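Local coordinates for protein BamaA.19900.a (Balamuthia mandrillaris, PDB 6VZZ) that binds beta-D-glucopyranose and, as a glucokinase of the actin-like ATPase superfamily, probably phosphorylates glucose at the expense of ATP, at residues S129-S133 with F134-P138; A305-A308 with M309-F313; Q348-E351 with S352-E356. One frame throughout, in Å; residues are numbered along the deposited sequence.

Interaction 1: residues S129-S133 with F134-P138; sequences SELPS and FLFPP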
# COMPACT_ATOMS: atom_id res chain seq x y z
N SER A 129 -6.22 -28.29 -10.21
CA SER A 129 -6.71 -29.56 -10.74
C SER A 129 -5.81 -30.15 -11.82
O SER A 129 -6.05 -31.29 -12.23
CB SER A 129 -8.11 -29.36 -11.31
OG SER A 129 -8.07 -28.63 -12.52
N GLU A 130 -4.82 -29.42 -12.31
CA GLU A 130 -3.88 -29.94 -13.30
C GLU A 130 -2.67 -30.61 -12.67
O GLU A 130 -1.87 -31.21 -13.39
CB GLU A 130 -3.39 -28.82 -14.22
CG GLU A 130 -4.44 -28.18 -15.09
CD GLU A 130 -3.86 -27.07 -15.95
OE1 GLU A 130 -3.81 -27.25 -17.19
OE2 GLU A 130 -3.43 -26.03 -15.39
N LEU A 131 -2.51 -30.49 -11.38
CA LEU A 131 -1.39 -30.95 -10.58
C LEU A 131 -1.56 -32.42 -10.24
O LEU A 131 -2.69 -32.88 -9.99
CB LEU A 131 -1.28 -30.14 -9.30
CG LEU A 131 -1.07 -28.64 -9.51
CD1 LEU A 131 -1.14 -27.90 -8.19
CD2 LEU A 131 0.26 -28.39 -10.19
N PRO A 132 -0.47 -33.18 -10.20
CA PRO A 132 -0.57 -34.61 -9.84
C PRO A 132 -1.00 -34.79 -8.39
O PRO A 132 -0.44 -34.20 -7.47
CB PRO A 132 0.85 -35.14 -10.09
CG PRO A 132 1.74 -33.93 -9.99
CD PRO A 132 0.92 -32.75 -10.43
N SER A 133 -2.02 -35.64 -8.20
CA SER A 133 -2.56 -35.91 -6.87
C SER A 133 -1.50 -36.36 -5.87
O SER A 133 -1.61 -36.04 -4.68
CB SER A 133 -3.65 -36.97 -6.97
OG SER A 133 -4.82 -36.42 -7.53
N PHE A 134 -0.50 -37.13 -6.31
CA PHE A 134 0.47 -37.67 -5.37
C PHE A 134 1.14 -36.56 -4.55
O PHE A 134 1.24 -36.66 -3.32
CB PHE A 134 1.52 -38.51 -6.09
CG PHE A 134 2.52 -39.13 -5.17
CD1 PHE A 134 2.27 -40.35 -4.59
CD2 PHE A 134 3.71 -38.48 -4.87
CE1 PHE A 134 3.18 -40.92 -3.73
CE2 PHE A 134 4.61 -39.04 -4.01
CZ PHE A 134 4.35 -40.27 -3.44
N LEU A 135 1.61 -35.50 -5.21
CA LEU A 135 2.27 -34.43 -4.48
C LEU A 135 1.33 -33.32 -4.08
O LEU A 135 1.68 -32.51 -3.22
CB LEU A 135 3.41 -33.82 -5.31
CG LEU A 135 4.65 -34.66 -5.59
CD1 LEU A 135 5.72 -33.81 -6.27
CD2 LEU A 135 5.20 -35.28 -4.32
N PHE A 136 0.15 -33.25 -4.68
CA PHE A 136 -0.76 -32.12 -4.51
C PHE A 136 -2.14 -32.67 -4.19
O PHE A 136 -3.02 -32.72 -5.06
CB PHE A 136 -0.76 -31.23 -5.75
CG PHE A 136 0.61 -30.77 -6.14
CD1 PHE A 136 1.20 -29.68 -5.49
CD2 PHE A 136 1.33 -31.43 -7.12
CE1 PHE A 136 2.48 -29.26 -5.83
CE2 PHE A 136 2.61 -31.01 -7.47
CZ PHE A 136 3.18 -29.93 -6.82
N PRO A 137 -2.37 -33.08 -2.94
CA PRO A 137 -3.68 -33.62 -2.55
C PRO A 137 -4.79 -32.64 -2.86
O PRO A 137 -4.69 -31.46 -2.49
CB PRO A 137 -3.53 -33.85 -1.04
CG PRO A 137 -2.41 -32.94 -0.62
CD PRO A 137 -1.47 -32.90 -1.78
N PRO A 138 -5.83 -33.08 -3.56
CA PRO A 138 -6.84 -32.13 -4.09
C PRO A 138 -7.48 -31.22 -3.05
O PRO A 138 -7.70 -30.04 -3.32
CB PRO A 138 -7.87 -33.08 -4.72
CG PRO A 138 -7.04 -34.21 -5.21
CD PRO A 138 -5.99 -34.42 -4.15

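Interaction 2: residues A305-A308 with M309-F313; sequences AHKA and MMLHF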
# COMPACT_ATOMS: atom_id res chain seq x y z
N ALA A 305 28.41 -0.59 -16.33
CA ALA A 305 27.69 -1.50 -15.45
C ALA A 305 27.33 -0.82 -14.14
O ALA A 305 26.21 -0.95 -13.64
CB ALA A 305 28.51 -2.77 -15.20
N HIS A 306 28.28 -0.08 -13.58
CA HIS A 306 28.03 0.67 -12.36
C HIS A 306 26.88 1.65 -12.54
O HIS A 306 25.96 1.70 -11.72
CB HIS A 306 29.31 1.39 -11.93
CG HIS A 306 29.16 2.19 -10.68
ND1 HIS A 306 28.74 3.50 -10.69
CD2 HIS A 306 29.38 1.87 -9.39
CE1 HIS A 306 28.71 3.96 -9.45
NE2 HIS A 306 29.10 2.99 -8.64
N LYS A 307 26.92 2.44 -13.62
CA LYS A 307 25.89 3.45 -13.85
C LYS A 307 24.50 2.83 -13.92
O LYS A 307 23.56 3.32 -13.29
CB LYS A 307 26.21 4.23 -15.13
CG LYS A 307 25.31 5.43 -15.40
CD LYS A 307 25.36 6.44 -14.26
CE LYS A 307 24.48 7.67 -14.52
NZ LYS A 307 24.42 8.61 -13.36
N ALA A 308 24.37 1.72 -14.65
CA ALA A 308 23.08 1.05 -14.75
C ALA A 308 22.64 0.47 -13.41
O ALA A 308 21.49 0.63 -12.99
CB ALA A 308 23.15 -0.04 -15.81
N MET A 309 23.56 -0.20 -12.72
CA MET A 309 23.23 -0.77 -11.42
C MET A 309 22.85 0.32 -10.42
O MET A 309 21.93 0.14 -9.61
CB MET A 309 24.42 -1.58 -10.91
CG MET A 309 24.12 -2.53 -9.78
SD MET A 309 23.20 -3.96 -10.37
CE MET A 309 22.96 -4.86 -8.85
N MET A 310 23.55 1.45 -10.46
CA MET A 310 23.19 2.61 -9.65
C MET A 310 21.73 3.00 -9.85
O MET A 310 20.98 3.17 -8.89
CB MET A 310 24.11 3.78 -10.01
CG MET A 310 24.17 4.89 -8.99
SD MET A 310 24.74 4.26 -7.40
CE MET A 310 23.19 4.26 -6.49
N LEU A 311 21.31 3.15 -11.11
CA LEU A 311 19.93 3.53 -11.39
C LEU A 311 18.97 2.42 -11.00
O LEU A 311 17.87 2.68 -10.50
CB LEU A 311 19.77 3.88 -12.86
CG LEU A 311 20.40 5.21 -13.26
CD1 LEU A 311 20.94 5.11 -14.66
CD2 LEU A 311 19.36 6.30 -13.15
N HIS A 312 19.37 1.17 -11.24
CA HIS A 312 18.59 0.02 -10.82
C HIS A 312 18.25 0.12 -9.34
O HIS A 312 17.07 0.12 -8.95
CB HIS A 312 19.38 -1.25 -11.14
CG HIS A 312 18.74 -2.52 -10.69
ND1 HIS A 312 17.59 -3.03 -11.27
CD2 HIS A 312 19.10 -3.42 -9.74
CE1 HIS A 312 17.27 -4.17 -10.68
NE2 HIS A 312 18.17 -4.43 -9.75
N PHE A 313 19.27 0.26 -8.49
CA PHE A 313 19.03 0.32 -7.06
C PHE A 313 18.44 1.64 -6.63
O PHE A 313 17.72 1.70 -5.62
CB PHE A 313 20.32 0.04 -6.30
CG PHE A 313 20.46 -1.39 -5.92
CD1 PHE A 313 19.62 -1.95 -4.98
CD2 PHE A 313 21.41 -2.20 -6.52
CE1 PHE A 313 19.72 -3.27 -4.62
CE2 PHE A 313 21.52 -3.53 -6.16
CZ PHE A 313 20.67 -4.07 -5.21

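Interaction 3: residues Q348-E351 with S352-E356; sequences QNLE and SLRAE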
# COMPACT_ATOMS: atom_id res chain seq x y z
N GLN A 348 29.02 -0.43 -1.25
CA GLN A 348 29.95 0.46 -1.94
C GLN A 348 29.30 1.78 -2.31
O GLN A 348 29.98 2.79 -2.46
CB GLN A 348 30.51 -0.20 -3.20
CG GLN A 348 31.29 -1.46 -2.98
CD GLN A 348 31.58 -2.18 -4.28
OE1 GLN A 348 30.79 -2.13 -5.23
NE2 GLN A 348 32.74 -2.83 -4.35
N ASN A 349 27.98 1.79 -2.47
CA ASN A 349 27.25 2.96 -2.95
C ASN A 349 26.21 3.41 -1.94
O ASN A 349 25.12 3.87 -2.30
CB ASN A 349 26.62 2.66 -4.30
CG ASN A 349 27.65 2.34 -5.36
OD1 ASN A 349 28.26 3.24 -5.93
ND2 ASN A 349 27.89 1.06 -5.60
N LEU A 350 26.55 3.33 -0.65
CA LEU A 350 25.58 3.55 0.41
C LEU A 350 25.05 4.98 0.39
O LEU A 350 23.83 5.19 0.49
CB LEU A 350 26.20 3.22 1.76
CG LEU A 350 25.24 3.21 2.95
CD1 LEU A 350 24.31 2.00 2.87
CD2 LEU A 350 26.02 3.23 4.25
N GLU A 351 25.94 5.97 0.29
CA GLU A 351 25.51 7.37 0.30
C GLU A 351 24.55 7.65 -0.85
O GLU A 351 23.54 8.35 -0.67
CB GLU A 351 26.70 8.33 0.21
CG GLU A 351 27.89 7.99 1.07
CD GLU A 351 28.92 7.11 0.37
OE1 GLU A 351 28.57 6.39 -0.61
OE2 GLU A 351 30.10 7.14 0.79
N SER A 352 24.85 7.14 -2.04
CA SER A 352 23.96 7.36 -3.17
C SER A 352 22.59 6.76 -2.92
O SER A 352 21.57 7.35 -3.29
CB SER A 352 24.58 6.76 -4.43
OG SER A 352 25.97 7.04 -4.47
N LEU A 353 22.54 5.60 -2.27
CA LEU A 353 21.25 4.98 -1.99
C LEU A 353 20.48 5.74 -0.92
O LEU A 353 19.27 5.93 -1.04
CB LEU A 353 21.44 3.52 -1.58
CG LEU A 353 22.07 2.66 -2.67
CD1 LEU A 353 22.06 1.23 -2.22
CD2 LEU A 353 21.31 2.81 -3.99
N ARG A 354 21.18 6.18 0.13
CA ARG A 354 20.53 6.95 1.19
C ARG A 354 20.06 8.30 0.67
O ARG A 354 18.98 8.77 1.03
CB ARG A 354 21.48 7.15 2.36
CG ARG A 354 21.81 5.90 3.12
CD ARG A 354 22.81 6.23 4.20
NE ARG A 354 22.26 7.15 5.19
CZ ARG A 354 21.55 6.76 6.26
NH1 ARG A 354 21.31 5.47 6.45
NH2 ARG A 354 21.10 7.65 7.12
N ALA A 355 20.87 8.96 -0.15
CA ALA A 355 20.43 10.22 -0.75
C ALA A 355 19.09 10.04 -1.46
O ALA A 355 18.22 10.91 -1.38
CB ALA A 355 21.49 10.74 -1.71
N GLU A 356 18.90 8.90 -2.13
CA GLU A 356 17.64 8.63 -2.79
C GLU A 356 16.53 8.32 -1.79
O GLU A 356 15.41 8.85 -1.91
CB GLU A 356 17.80 7.47 -3.78
CG GLU A 356 16.48 6.94 -4.33
CD GLU A 356 15.66 8.01 -5.02
OE1 GLU A 356 14.42 7.98 -4.89
OE2 GLU A 356 16.24 8.89 -5.69

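Interaction 1: residues S129-S133 with F134-P138
Phe134 follows Ser133 into a tight turn. Its CG stands anti to the backbone N (chi1 -178°), which carries the ring away from the preceding residues and toward Ser83 and Arg87 of helix 72-90; its backbone is hydrogen-bonded to Ala94. Leu135 comes next, and its N makes a weak bond to Pro132 O, at 3.3 Å, while its side chain packs on Val39. Phe136 does most of the work. Its N is bonded to Pro132 O at 3.0 Å, in the carbonyl plane though bent at the hydrogen (134°). Pro132 O thus takes the N-H of Phe136 and, weakly, that of Leu135; Phe136 N also makes a weak bond to Ser133 O. Leu131 CD1 sits over one face of the ring as a CH-pi contact, 4.3 Å from the ring centroid of Phe136, and Leu131 CB reaches Phe136 CD2 at 3.6 Å. Pro132 lies alongside, pointing the same way, with its CG at the ring edge. Phe79 meets the same ring edge-to-face. Pro137 turns its ring away and hands its O to Thr141 OG1, and Pro138 CG closes the run 3.9 Å from Ser133 OG. Ser133, Phe134 and Leu135 all have right-handed helical angles, so this is a single alpha-turn built on overlapping beta-turns, in a loop before strand 141-145 that packs Leu131, Phe134 and Phe136 against helix 72-90 and its side chains also against strands 37-43 and 96-101.

Interaction 2: residues A305-A308 with M309-F313
Met310 and His306 stand one turn apart on the same flank of helix 303-327, both with CG anti to the backbone N. Met310 then bends at chi2 (59°), which sets its sulfur beside the imidazole: SD is 5.1 Å from the centroid of the His306 ring and 41° off the ring normal, an oblique Met-aromatic approach, with His306 CE1 the nearest ring atom to SD at 4.5 Å. The NE2 end of the imidazole is held by Asn349. On the next flank Lys307 runs out past Leu311, its CE 4.4 Å from Leu311 CD1, before NZ forms a salt bridge with Glu236. Leu311 has CG anti to its carbonyl carbon (chi1 -73°), and this lays CD1 back against Lys307 O. Met309 and Ala308 turn to other neighbours, Met309 to Leu266 and Ala293, Ala308 to Thr269. The backbone makes four successive i to i+4 bonds, among them Met310 N to His306 O at 2.7 Å and His312 N to Ala308 O at 2.8 Å. His312 ND1 meets Ile260 O, and since a carbonyl can only accept, ND1 probably carries a proton. The backbone bonds thus hold the turn and the side chains add only loose contacts to it, while His306 NE2, Lys307 NZ and His312 ND1 bond to residues outside the two segments and tie this helix to its surroundings.

Interaction 3: residues Q348-E351 with S352-E356
Asn349 O, Leu350 O and Glu351 O take the N-H groups of Leu353, Arg354 and Ala355 in turn, Leu353 N lying 3.1 Å from Asn349 O (153° at the hydrogen) and Ala355 N 2.8 Å from Glu351 O, and so open the first turn of helix 350-357. Across that turn Leu350 and Arg354 lie side by side and point the same way, Leu350 CG 4.1 Å from Arg354 CD. Arg354 bends at chi3 (64°), and its guanidinium makes a cation-pi contact with Trp171. Leu353 has CG anti to its own carbonyl carbon, which puts it against Asn349 O. Asn349 sits at the junction of two short helices, 343-348 and 350-357. It is the first residue to leave helical angles after the one and holds the N-cap position of the next, yet its side chain makes no capping bond; instead ND2 bonds to Phe345 O and OD1 pairs with His306. Ser352 keeps to the Asn349 side, its OG 4.4 Å from Asn349 CB. One turn further on, Glu356 OE1 forms salt bridges with Arg318 and Lys321 of helix 303-327.

In the fold
Interactions 2 and 3 are neighbours, their centres 12 Å apart, and they touch directly. His306 NE2 lies 2.8 Å from Asn349 OD1, a probable hydrogen bond, and Met310 CE packs against Leu353 CD2 at 3.5 Å. Helix 350-357 is thus joined to helix 303-327 by a polar link at its N-cap residue, by packing of Met310 and Phe313 on Ser352 and Leu353, and by the Glu356 salt bridges. Interaction 1 lies on the opposite side of the chain's centre, its centre 43 Å from that of interaction 2 and 47 Å from that of interaction 3. None of the three belongs to the glucose pocket: the side chain of His312 is about 12 Å from a bound glucose, while that of Pro138 is about 5 Å from a calcium ion.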